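Local coordinates for sugar ABC transporter (Sugar-binding protein) (Bacillus halodurans, PDB 4YO7) that probably serves as the solute-binding protein of a sugar ABC transporter and holds myo-inositol in the cleft between its two lobes, at residues A[201-205]-A[226-230]; A[170-176]-A[229-235]; A[50-54]-A[90-94]; A[152-156]-A[310-314]; A[73-78]-A[292-296]. All blocks are in the same frame, centred on the assembly; numbering follows the deposited sequence.

Interaction 1 (A[201-205]-A[226-230]); sequences EVVLQ and GTEID
The flat group in this contact is the peptide carbonyl of Glu228, whose O lies 3.8 Å from Val203 CG2; no aromatic ring belongs to either segment, and the remaining contacts are aliphatic. The setting is a beta-alpha-beta crossover of the C-terminal alpha/beta lobe. Strand 200-207 forms one border of a four-stranded parallel sheet, helix 212-224 follows it, and 226-230 is the loop that leads from the helix into strand 231-234. The backbones stay apart, with the CA atoms of Val203 and Ile229 at 7.7 Å, and no hydrogen bond joins the segments. Side chains bridge the gap instead. Thr227 CG2 sits 3.9 Å from both Val203 CG2 and Leu204 CD1. Leu204 and Thr227 meet tip to tip, while Val203 slides past Thr227 in the opposite sense. With chi1 at -56°, Thr227 turns its methyl to the strand, trans to the amide nitrogen, while OG1 is bonded to Ser225 OG. Leu204 and Ile229 cross at about a right angle, and both also touch Trp222 of helix 212-224. Their terminal methyls are tighter than usual van der Waals contact, with Leu204 CD1 3.5 Å from Ile229 CD1.

Interaction 2 (A[170-176]-A[229-235]); sequences NIAIMDG and IDAVVAN
Ile171 and Val233 meet through their CG2 methyls at 3.8 Å on one face of the sheet, where Ile171 CD1 also touches Ala231 CB; helices 150-164 and 181-195 cover this face. On the other face Ala172 CB packs on Ile229 CG2 at 4.0 Å, and Met174 CB, of a selenomethionine, lies 3.9 Å from Ala234 CB, with helix 212-224 above them. Between these layers the strands run parallel, the axes of 170-175 and 231-234 lying 21° apart, in one-to-one register from Ile171-Ala231 to Met174-Ala234. The ladder is made by Ala172 N to Ala231 O, Val233 N to Ala172 O, Met174 N to Val233 O and Asn235 N to Met174 O. At its beginning Asn170 O takes two donors, Asp230 N at 2.8 Å and the longer Ala231 N at 3.3 Å. A chi1 of -63° keeps Asp230 CG beside its own backbone N and carries OD2 back to Asn170 N, which it accepts through its anti lone pair at 2.8 Å, almost straight (176°). At the far end Asn235 OD1 receives Gly176 N at 2.8 Å, with the donor well above the amide's carbonyl plane. Thr187 OG1 bonds both Asn235 ND2 and Asp175 OD1. A weak bond from Arg186 NH1 to Asn235 O is consistent with a minor part in placing that pocket residue. Side-chain oxygens thus continue the hydrogen bonding past both ends of the ladder, which implies that the strand ends are fixed by polar chemistry and the middle by apolar packing.

Interaction 3 (A[50-54]-A[90-94]); sequences VSISN and QMAQV
Ser51 OG is gripped from two sides by glutamines of one helix: it donates to Gln93 OE1 at 2.7 Å and accepts from Gln90 NE2 at 3.2 Å. The setting is the alpha/beta layer packing of the N-terminal lobe, in which strand 46-52 lies inside a parallel sheet and helix 87-100 covers one face. The short axes of strand 50-52 and helix 90-94 run antiparallel at 173°, 8.9 Å apart at closest approach. Gln90 and Gln93, three residues apart, both direct their side chains at the strand, and the CA atoms of Ser51 and Gln90 come within 6.5 Å. A trans chi1 of 176° swings the Ser51 hydroxyl out to the helix. Its proton meets Gln93 OE1 nearly end-on to the side-chain carbonyl, while Gln90 NE2 delivers its N-H with OG lying in the amide plane, at an N-H...O angle of 158°. Each glutamine has further partners that fix the rotation of its amide: Gln93 NE2 is bonded to Asp82 O, Gln90 NE2 also to Asn108 O, and Gln90 OE1 accepts Val110 N. The two amides, that of Gln90 buried, therefore tie the helix to strand 46-52, to the end of strand 76-82 and to the loop after strand 104-107. Beyond the serine, Ser53 OG is bonded to Asn108 OD1 and its side chain is about 5 Å from the bound inositol. The aliphatic part of Gln90 is close as well, with CG 3.3 Å from Ser51 OG.

Interaction 4 (A[152-156]-A[310-314]); sequences QSGLL and PYELV
One turn of helix 150-164 lies beside the extended segment 310-314, with CA separations of 6.0 Å for Ser153 and Tyr311 and 6.2 Å for Leu156 and Leu313. The Tyr311 ring lies against the helix, and Ser153 CB stands over its face, 3.3 Å from the ring centroid and 1° off the normal, a close CH-pi contact. Ser153 OG takes the position between backbone N and carbonyl carbon (chi1 68°) and is bonded to Ser150 O within the helix. Gln152 reaches past the ring edge: its extended chain brings OE1 to Tyr311 N at 3.1 Å, with the donor 48° out of the amide's carbonyl plane. The amide stands nearly perpendicular to the ring. Leu156 CD1, crossing the tyrosine at a slant, lies 4.0 Å from Tyr311 CB and also near Tyr311 O, and Leu313 CD1 touches Leu156 O at 3.8 Å. Tyr311 OH is bonded to Arg186 NH2, and Arg186 lines the inositol pocket, so Tyr311 probably acts as a second-shell residue. Segment 310-314 follows strand 307-308 of the N-terminal lobe, and its strand 312-314 pairs antiparallel with strand 279-281, consistent with an interlobe hinge of the type I periplasmic binding protein fold.

Interaction 5 (A[73-78]-A[292-296]); sequences YPDFEF and VKVAV
Tyr73 leaves its backbone with CB directed at helix 284-299, and a chi1 of -53°, with CG beside the backbone N, lays the ring against Val296. Its CG and CD2 are each 4.1 Å from Val296 CG2; CD1 and CE1 lie 4.0 and 3.9 Å from Val296 CG1, and CE2 on the other side approaches Val292 CG1. At the tip OH touches Lys293 CG at 3.6 Å and is bonded to Glu69 OE2. Val296 CG2 stands over the centre of this ring, 4.0 Å from the centroid and 5° off the normal. The same methyl also sits over a face of Phe76, 4.2 Å from that centroid, and meets Phe78 near the plane of its ring, at the edge, with CZ at 4.1 Å. One valine is therefore held by three aromatic rings. The type I turn from Tyr73 to Phe76, closed by Phe76 N to Tyr73 O, brings the first two of these rings together, while the extended backbone puts Phe78 on the same side of the strand as Phe76. Val292 CG1, one helical turn earlier, lies 3.9 Å from Phe78 CE2. The helix packs over one face of the N-terminal lobe's sheet, near its border strand 76-82, the short axes 129° apart. Apolar and CH-pi contacts carry the cohesion, and charge is confined to the rim: Glu69 OE2 receives both Tyr73 OH and the Lys293 NZ salt bridge, which would probably keep that carboxylate ionised.

In the fold
From the N terminus, interaction 3 opens at 50-54 and interaction 5 at 73-78; interaction 3 then closes at 90-94, so the two cross within the N-terminal lobe, where neighbouring strands 46-52 and 76-82 join them. Interaction 4 opens at 152-156. Inside its span interactions 2 and 1 open in turn and close together, sharing Ile229 and Asp230: interaction 2 pairs strands of the C-terminal lobe's sheet and interaction 1 packs a loop on its border strand. Interaction 5 closes at 292-296 before 310-314 closes interaction 4, which joins helix 150-164 of the C-terminal lobe to the segment following strand 307-308 of the N-terminal lobe. These two long loops cross, and both enclose interactions 1 and 2.

Interaction 1 (A[201-205]-A[226-230])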
# COMPACT_ATOMS: atom_id res chain seq x y z
N GLU A 201 19.77 8.95 13.27
CA GLU A 201 20.27 7.59 13.41
C GLU A 201 19.12 6.63 13.65
O GLU A 201 18.24 6.88 14.47
CB GLU A 201 21.28 7.52 14.57
CG GLU A 201 22.08 6.23 14.61
CD GLU A 201 23.04 6.19 15.80
OE1 GLU A 201 23.13 7.19 16.53
OE2 GLU A 201 23.69 5.14 15.99
N VAL A 202 19.14 5.50 12.94
CA VAL A 202 18.18 4.42 13.20
C VAL A 202 18.65 3.66 14.43
O VAL A 202 19.73 3.06 14.43
CB VAL A 202 18.05 3.47 11.99
CG1 VAL A 202 17.09 2.31 12.31
CG2 VAL A 202 17.57 4.24 10.74
N VAL A 203 17.85 3.71 15.49
CA VAL A 203 18.21 3.01 16.73
C VAL A 203 17.41 1.72 16.94
O VAL A 203 17.84 0.85 17.68
CB VAL A 203 18.02 3.91 17.98
CG1 VAL A 203 18.97 5.11 17.91
CG2 VAL A 203 16.57 4.37 18.16
N LEU A 204 16.26 1.61 16.27
CA LEU A 204 15.41 0.43 16.37
C LEU A 204 14.78 0.20 15.01
O LEU A 204 14.43 1.16 14.32
CB LEU A 204 14.31 0.61 17.42
CG LEU A 204 14.77 0.70 18.87
CD1 LEU A 204 13.66 1.29 19.72
CD2 LEU A 204 15.19 -0.66 19.41
N GLN A 205 14.66 -1.06 14.63
CA GLN A 205 13.98 -1.41 13.39
C GLN A 205 13.37 -2.79 13.58
O GLN A 205 14.08 -3.74 13.88
CB GLN A 205 14.93 -1.43 12.20
CG GLN A 205 14.21 -1.69 10.90
CD GLN A 205 15.13 -1.71 9.70
OE1 GLN A 205 16.30 -1.30 9.77
NE2 GLN A 205 14.61 -2.19 8.58
N GLY A 226 13.89 0.77 27.09
CA GLY A 226 14.55 1.96 27.60
C GLY A 226 15.27 2.79 26.54
O GLY A 226 15.78 3.87 26.85
N THR A 227 15.33 2.29 25.31
CA THR A 227 15.95 3.00 24.19
C THR A 227 15.33 4.37 24.01
O THR A 227 14.11 4.50 24.05
CB THR A 227 15.80 2.22 22.88
OG1 THR A 227 16.34 0.91 23.04
CG2 THR A 227 16.51 2.92 21.74
N GLU A 228 16.15 5.39 23.80
CA GLU A 228 15.63 6.74 23.58
C GLU A 228 15.17 6.87 22.14
O GLU A 228 15.93 6.56 21.22
CB GLU A 228 16.67 7.79 23.92
CG GLU A 228 17.08 7.78 25.39
CD GLU A 228 17.68 9.09 25.84
OE1 GLU A 228 18.27 9.79 25.00
OE2 GLU A 228 17.55 9.42 27.04
N ILE A 229 13.92 7.29 21.95
CA ILE A 229 13.30 7.40 20.63
C ILE A 229 12.76 8.82 20.45
O ILE A 229 12.04 9.32 21.30
CB ILE A 229 12.14 6.39 20.48
CG1 ILE A 229 12.64 4.95 20.67
CG2 ILE A 229 11.43 6.54 19.13
CD1 ILE A 229 11.54 3.90 20.69
N ASP A 230 13.08 9.45 19.33
CA ASP A 230 12.58 10.78 19.04
C ASP A 230 11.49 10.76 17.98
O ASP A 230 10.65 11.66 17.95
CB ASP A 230 13.72 11.70 18.60
CG ASP A 230 14.75 11.88 19.69
OD1 ASP A 230 14.38 12.39 20.76
OD2 ASP A 230 15.91 11.48 19.49

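Interaction 2 (A[170-176]-A[229-235])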
# COMPACT_ATOMS: atom_id res chain seq x y z
N ASN A 170 16.89 10.16 17.28
CA ASN A 170 16.90 8.71 17.22
C ASN A 170 15.61 8.21 16.58
O ASN A 170 14.53 8.55 17.05
CB ASN A 170 17.03 8.13 18.62
CG ASN A 170 18.41 8.34 19.22
OD1 ASN A 170 19.35 8.75 18.53
ND2 ASN A 170 18.55 8.01 20.49
N ILE A 171 15.74 7.44 15.52
CA ILE A 171 14.59 7.02 14.73
C ILE A 171 14.32 5.54 14.97
O ILE A 171 15.25 4.73 14.95
CB ILE A 171 14.83 7.26 13.23
CG1 ILE A 171 15.34 8.70 12.99
CG2 ILE A 171 13.57 6.98 12.44
CD1 ILE A 171 14.39 9.77 13.48
N ALA A 172 13.05 5.19 15.21
CA ALA A 172 12.60 3.80 15.25
C ALA A 172 11.72 3.56 14.02
O ALA A 172 10.73 4.27 13.82
CB ALA A 172 11.82 3.53 16.53
N ILE A 173 12.12 2.62 13.17
CA ILE A 173 11.41 2.31 11.94
C ILE A 173 10.58 1.05 12.10
O ILE A 173 11.12 0.00 12.48
CB ILE A 173 12.37 2.13 10.74
CG1 ILE A 173 13.06 3.45 10.41
CG2 ILE A 173 11.62 1.62 9.51
CD1 ILE A 173 14.11 3.35 9.33
N MSE A 174 9.28 1.15 11.83
CA MSE A 174 8.39 -0.02 11.77
C MSE A 174 8.25 -0.49 10.34
O MSE A 174 7.58 0.14 9.52
CB MSE A 174 7.01 0.27 12.37
CG MSE A 174 7.09 0.63 13.81
SE MSE A 174 5.27 0.71 14.56
CE MSE A 174 5.76 0.57 16.43
N ASP A 175 8.91 -1.60 10.05
CA ASP A 175 8.73 -2.32 8.79
C ASP A 175 7.35 -2.92 8.69
O ASP A 175 6.78 -3.43 9.68
CB ASP A 175 9.75 -3.47 8.63
CG ASP A 175 11.11 -3.03 8.12
OD1 ASP A 175 11.22 -2.20 7.18
OD2 ASP A 175 12.11 -3.58 8.65
N GLY A 176 6.80 -2.86 7.49
CA GLY A 176 5.59 -3.59 7.19
C GLY A 176 5.87 -5.08 6.95
O GLY A 176 6.85 -5.65 7.48
N ILE A 229 13.92 7.29 21.95
CA ILE A 229 13.30 7.40 20.63
C ILE A 229 12.76 8.82 20.45
O ILE A 229 12.04 9.32 21.30
CB ILE A 229 12.14 6.39 20.48
CG1 ILE A 229 12.64 4.95 20.67
CG2 ILE A 229 11.43 6.54 19.13
CD1 ILE A 229 11.54 3.90 20.69
N ASP A 230 13.08 9.45 19.33
CA ASP A 230 12.58 10.78 19.04
C ASP A 230 11.49 10.76 17.98
O ASP A 230 10.65 11.66 17.95
CB ASP A 230 13.72 11.70 18.60
CG ASP A 230 14.75 11.88 19.69
OD1 ASP A 230 14.38 12.39 20.76
OD2 ASP A 230 15.91 11.48 19.49
N ALA A 231 11.48 9.73 17.14
CA ALA A 231 10.46 9.55 16.10
C ALA A 231 10.24 8.09 15.81
O ALA A 231 11.19 7.30 15.77
CB ALA A 231 10.85 10.26 14.83
N VAL A 232 8.97 7.75 15.62
CA VAL A 232 8.56 6.42 15.20
C VAL A 232 8.03 6.59 13.79
O VAL A 232 7.09 7.34 13.56
CB VAL A 232 7.49 5.83 16.12
CG1 VAL A 232 6.96 4.50 15.55
CG2 VAL A 232 8.08 5.63 17.51
N VAL A 233 8.67 5.92 12.84
CA VAL A 233 8.39 6.11 11.43
C VAL A 233 7.95 4.76 10.87
O VAL A 233 8.74 3.81 10.82
CB VAL A 233 9.63 6.67 10.69
CG1 VAL A 233 9.30 6.92 9.25
CG2 VAL A 233 10.06 7.98 11.35
N ALA A 234 6.69 4.68 10.49
CA ALA A 234 6.07 3.40 10.13
C ALA A 234 5.78 3.31 8.65
O ALA A 234 5.33 4.28 8.04
CB ALA A 234 4.80 3.20 10.92
N ASN A 235 5.99 2.13 8.08
CA ASN A 235 5.69 1.90 6.68
C ASN A 235 4.19 2.07 6.32
O ASN A 235 3.86 2.15 5.12
CB ASN A 235 6.09 0.47 6.25
CG ASN A 235 7.60 0.23 6.08
OD1 ASN A 235 7.98 -0.94 5.82
ND2 ASN A 235 8.45 1.24 6.21

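Interaction 3 (A[50-54]-A[90-94])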
# COMPACT_ATOMS: atom_id res chain seq x y z
N VAL A 50 -10.65 -10.71 -10.71
CA VAL A 50 -9.84 -9.90 -9.80
C VAL A 50 -9.47 -10.72 -8.58
O VAL A 50 -10.33 -11.36 -7.99
CB VAL A 50 -10.61 -8.66 -9.36
CG1 VAL A 50 -9.78 -7.74 -8.46
CG2 VAL A 50 -11.07 -7.92 -10.58
N SER A 51 -8.19 -10.70 -8.22
CA SER A 51 -7.75 -11.31 -6.96
C SER A 51 -6.99 -10.29 -6.15
O SER A 51 -5.86 -9.95 -6.48
CB SER A 51 -6.88 -12.54 -7.22
OG SER A 51 -6.38 -13.08 -5.99
N ILE A 52 -7.63 -9.82 -5.07
CA ILE A 52 -6.99 -8.87 -4.18
C ILE A 52 -6.29 -9.67 -3.08
O ILE A 52 -6.77 -10.72 -2.70
CB ILE A 52 -8.01 -7.86 -3.61
CG1 ILE A 52 -7.30 -6.64 -3.01
CG2 ILE A 52 -8.97 -8.51 -2.61
CD1 ILE A 52 -8.21 -5.45 -2.83
N SER A 53 -5.14 -9.21 -2.60
CA SER A 53 -4.40 -9.98 -1.59
C SER A 53 -5.20 -10.23 -0.32
O SER A 53 -5.16 -11.33 0.21
CB SER A 53 -3.07 -9.29 -1.22
OG SER A 53 -3.29 -8.03 -0.62
N ASN A 54 -5.91 -9.21 0.15
CA ASN A 54 -6.72 -9.28 1.35
C ASN A 54 -7.43 -7.95 1.50
O ASN A 54 -7.12 -7.01 0.77
CB ASN A 54 -5.88 -9.65 2.60
CG ASN A 54 -5.07 -8.49 3.16
OD1 ASN A 54 -4.38 -7.74 2.44
ND2 ASN A 54 -5.12 -8.36 4.46
N GLN A 90 -4.36 -17.49 -3.96
CA GLN A 90 -4.29 -16.54 -5.07
C GLN A 90 -3.96 -17.26 -6.37
O GLN A 90 -4.57 -16.97 -7.40
CB GLN A 90 -3.28 -15.44 -4.82
CG GLN A 90 -3.33 -14.36 -5.88
CD GLN A 90 -2.66 -13.08 -5.41
OE1 GLN A 90 -1.45 -13.03 -5.20
NE2 GLN A 90 -3.46 -12.04 -5.22
N MSE A 91 -2.99 -18.18 -6.32
CA MSE A 91 -2.67 -18.98 -7.51
C MSE A 91 -3.87 -19.79 -7.99
O MSE A 91 -4.10 -19.86 -9.18
CB MSE A 91 -1.47 -19.91 -7.24
CG MSE A 91 -0.20 -19.16 -6.91
SE MSE A 91 1.27 -19.88 -7.92
CE MSE A 91 0.47 -19.61 -9.71
N ALA A 92 -4.66 -20.35 -7.07
CA ALA A 92 -5.84 -21.13 -7.45
C ALA A 92 -6.92 -20.25 -8.08
O ALA A 92 -7.60 -20.66 -9.02
CB ALA A 92 -6.41 -21.90 -6.25
N GLN A 93 -7.06 -19.03 -7.59
CA GLN A 93 -7.98 -18.07 -8.18
C GLN A 93 -7.58 -17.71 -9.59
O GLN A 93 -8.39 -17.70 -10.50
CB GLN A 93 -8.08 -16.83 -7.28
CG GLN A 93 -8.72 -17.18 -5.96
CD GLN A 93 -8.66 -16.09 -4.89
OE1 GLN A 93 -7.92 -15.12 -5.01
NE2 GLN A 93 -9.45 -16.28 -3.82
N VAL A 94 -6.31 -17.44 -9.78
CA VAL A 94 -5.80 -17.11 -11.11
C VAL A 94 -5.93 -18.29 -12.08
O VAL A 94 -6.34 -18.10 -13.22
CB VAL A 94 -4.35 -16.62 -11.00
CG1 VAL A 94 -3.71 -16.43 -12.37
CG2 VAL A 94 -4.33 -15.31 -10.25

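Interaction 4 (A[152-156]-A[310-314])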
# COMPACT_ATOMS: atom_id res chain seq x y z
N GLN A 152 9.18 6.69 -3.05
CA GLN A 152 8.76 8.09 -3.02
C GLN A 152 8.02 8.37 -1.69
O GLN A 152 8.23 9.42 -1.06
CB GLN A 152 7.87 8.45 -4.24
CG GLN A 152 7.11 9.81 -4.16
CD GLN A 152 6.21 10.16 -5.40
OE1 GLN A 152 5.18 9.51 -5.69
NE2 GLN A 152 6.59 11.22 -6.11
N SER A 153 7.16 7.45 -1.26
CA SER A 153 6.46 7.68 0.00
C SER A 153 7.40 7.66 1.22
O SER A 153 7.22 8.45 2.16
CB SER A 153 5.30 6.69 0.19
OG SER A 153 5.67 5.34 0.39
N GLY A 154 8.41 6.78 1.21
CA GLY A 154 9.37 6.74 2.30
C GLY A 154 10.25 7.99 2.31
O GLY A 154 10.56 8.53 3.38
N LEU A 155 10.60 8.49 1.12
CA LEU A 155 11.38 9.73 1.01
C LEU A 155 10.56 10.93 1.49
O LEU A 155 11.06 11.76 2.26
CB LEU A 155 11.84 9.94 -0.42
CG LEU A 155 12.90 8.99 -0.98
CD1 LEU A 155 12.95 9.10 -2.49
CD2 LEU A 155 14.26 9.30 -0.41
N LEU A 156 9.31 11.02 1.08
CA LEU A 156 8.46 12.16 1.46
C LEU A 156 8.23 12.18 2.96
O LEU A 156 8.34 13.22 3.60
CB LEU A 156 7.11 12.10 0.74
CG LEU A 156 7.10 12.46 -0.75
CD1 LEU A 156 5.74 12.07 -1.35
CD2 LEU A 156 7.38 13.96 -1.00
N PRO A 310 0.78 9.68 -8.08
CA PRO A 310 1.72 10.20 -7.09
C PRO A 310 1.27 10.00 -5.66
O PRO A 310 0.09 10.04 -5.36
CB PRO A 310 1.79 11.70 -7.40
CG PRO A 310 1.25 11.86 -8.75
CD PRO A 310 0.27 10.74 -8.97
N TYR A 311 2.24 9.77 -4.79
CA TYR A 311 2.07 9.95 -3.37
C TYR A 311 2.10 11.46 -3.03
O TYR A 311 2.77 12.22 -3.73
CB TYR A 311 3.20 9.26 -2.61
CG TYR A 311 3.09 7.77 -2.40
CD1 TYR A 311 2.23 7.25 -1.45
CD2 TYR A 311 3.91 6.90 -3.09
CE1 TYR A 311 2.17 5.89 -1.19
CE2 TYR A 311 3.86 5.53 -2.85
CZ TYR A 311 2.98 5.05 -1.89
OH TYR A 311 2.93 3.71 -1.62
N GLU A 312 1.39 11.88 -1.98
CA GLU A 312 1.37 13.29 -1.57
C GLU A 312 1.55 13.44 -0.06
O GLU A 312 0.84 12.82 0.72
CB GLU A 312 0.05 13.96 -1.99
CG GLU A 312 -0.28 13.79 -3.48
CD GLU A 312 -1.62 14.41 -3.88
OE1 GLU A 312 -2.10 15.33 -3.19
OE2 GLU A 312 -2.18 13.97 -4.90
N LEU A 313 2.49 14.29 0.34
CA LEU A 313 2.73 14.52 1.76
C LEU A 313 1.52 15.15 2.42
O LEU A 313 0.95 16.11 1.89
CB LEU A 313 3.95 15.44 1.96
CG LEU A 313 4.30 15.78 3.40
CD1 LEU A 313 4.78 14.53 4.17
CD2 LEU A 313 5.36 16.87 3.44
N VAL A 314 1.14 14.63 3.58
CA VAL A 314 0.05 15.20 4.36
C VAL A 314 0.54 15.62 5.75
O VAL A 314 1.16 14.83 6.47
CB VAL A 314 -1.12 14.22 4.53
CG1 VAL A 314 -2.31 14.92 5.22
CG2 VAL A 314 -1.54 13.63 3.19

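Interaction 5 (A[73-78]-A[292-296])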
# COMPACT_ATOMS: atom_id res chain seq x y z
N TYR A 73 -19.81 -0.69 -16.39
CA TYR A 73 -19.62 -1.52 -17.57
C TYR A 73 -20.58 -2.70 -17.63
O TYR A 73 -20.22 -3.80 -17.23
CB TYR A 73 -18.17 -2.03 -17.61
CG TYR A 73 -17.18 -0.92 -17.50
CD1 TYR A 73 -16.81 -0.18 -18.61
CD2 TYR A 73 -16.65 -0.57 -16.28
CE1 TYR A 73 -15.92 0.87 -18.51
CE2 TYR A 73 -15.77 0.47 -16.16
CZ TYR A 73 -15.39 1.18 -17.28
OH TYR A 73 -14.51 2.23 -17.15
N PRO A 74 -21.78 -2.49 -18.17
CA PRO A 74 -22.83 -3.51 -18.10
C PRO A 74 -22.58 -4.67 -19.04
O PRO A 74 -23.21 -5.71 -18.90
CB PRO A 74 -24.10 -2.73 -18.48
CG PRO A 74 -23.63 -1.57 -19.26
CD PRO A 74 -22.27 -1.22 -18.74
N ASP A 75 -21.64 -4.51 -19.96
CA ASP A 75 -21.24 -5.59 -20.86
C ASP A 75 -20.13 -6.46 -20.26
O ASP A 75 -19.64 -7.37 -20.92
CB ASP A 75 -20.79 -5.02 -22.21
CG ASP A 75 -19.73 -3.91 -22.09
OD1 ASP A 75 -19.71 -3.15 -21.08
OD2 ASP A 75 -18.93 -3.79 -23.04
N PHE A 76 -19.77 -6.19 -19.01
CA PHE A 76 -18.78 -6.97 -18.29
C PHE A 76 -19.36 -7.60 -17.05
O PHE A 76 -20.21 -7.00 -16.38
CB PHE A 76 -17.61 -6.12 -17.85
CG PHE A 76 -16.62 -5.85 -18.92
CD1 PHE A 76 -16.91 -4.96 -19.93
CD2 PHE A 76 -15.41 -6.50 -18.93
CE1 PHE A 76 -15.97 -4.71 -20.93
CE2 PHE A 76 -14.48 -6.25 -19.90
CZ PHE A 76 -14.78 -5.36 -20.92
N GLU A 77 -18.88 -8.80 -16.74
CA GLU A 77 -19.05 -9.39 -15.43
C GLU A 77 -17.72 -9.33 -14.70
O GLU A 77 -16.69 -9.57 -15.31
CB GLU A 77 -19.49 -10.85 -15.53
CG GLU A 77 -20.62 -11.08 -16.50
CD GLU A 77 -21.91 -10.40 -16.06
OE1 GLU A 77 -22.09 -10.20 -14.84
OE2 GLU A 77 -22.73 -10.06 -16.95
N PHE A 78 -17.74 -9.02 -13.41
CA PHE A 78 -16.50 -9.05 -12.61
C PHE A 78 -16.55 -10.12 -11.54
O PHE A 78 -17.57 -10.32 -10.90
CB PHE A 78 -16.25 -7.68 -11.96
CG PHE A 78 -15.87 -6.61 -12.93
CD1 PHE A 78 -16.82 -6.05 -13.76
CD2 PHE A 78 -14.56 -6.18 -13.03
CE1 PHE A 78 -16.46 -5.08 -14.67
CE2 PHE A 78 -14.22 -5.20 -13.94
CZ PHE A 78 -15.16 -4.65 -14.74
N VAL A 292 -9.49 -1.02 -12.87
CA VAL A 292 -10.66 -1.49 -13.60
C VAL A 292 -10.73 -0.91 -15.02
O VAL A 292 -11.00 -1.64 -15.98
CB VAL A 292 -11.96 -1.18 -12.83
CG1 VAL A 292 -13.18 -1.48 -13.68
CG2 VAL A 292 -12.00 -2.03 -11.60
N LYS A 293 -10.47 0.38 -15.16
CA LYS A 293 -10.51 1.01 -16.47
C LYS A 293 -9.49 0.40 -17.43
O LYS A 293 -9.78 0.16 -18.60
CB LYS A 293 -10.29 2.53 -16.34
CG LYS A 293 -11.41 3.26 -15.67
CD LYS A 293 -11.03 4.74 -15.50
CE LYS A 293 -11.97 5.50 -14.59
NZ LYS A 293 -13.22 5.90 -15.28
N VAL A 294 -8.29 0.15 -16.91
CA VAL A 294 -7.23 -0.40 -17.72
C VAL A 294 -7.56 -1.84 -18.12
O VAL A 294 -7.33 -2.25 -19.26
CB VAL A 294 -5.90 -0.32 -16.95
CG1 VAL A 294 -4.79 -1.08 -17.66
CG2 VAL A 294 -5.51 1.16 -16.82
N ALA A 295 -8.11 -2.61 -17.19
CA ALA A 295 -8.48 -3.99 -17.45
C ALA A 295 -9.56 -4.07 -18.51
O ALA A 295 -9.52 -4.90 -19.42
CB ALA A 295 -8.95 -4.66 -16.15
N VAL A 296 -10.53 -3.18 -18.42
CA VAL A 296 -11.58 -3.12 -19.43
C VAL A 296 -10.99 -2.78 -20.81
O VAL A 296 -11.35 -3.40 -21.82
CB VAL A 296 -12.66 -2.09 -19.06
CG1 VAL A 296 -13.54 -1.74 -20.24
CG2 VAL A 296 -13.51 -2.63 -17.92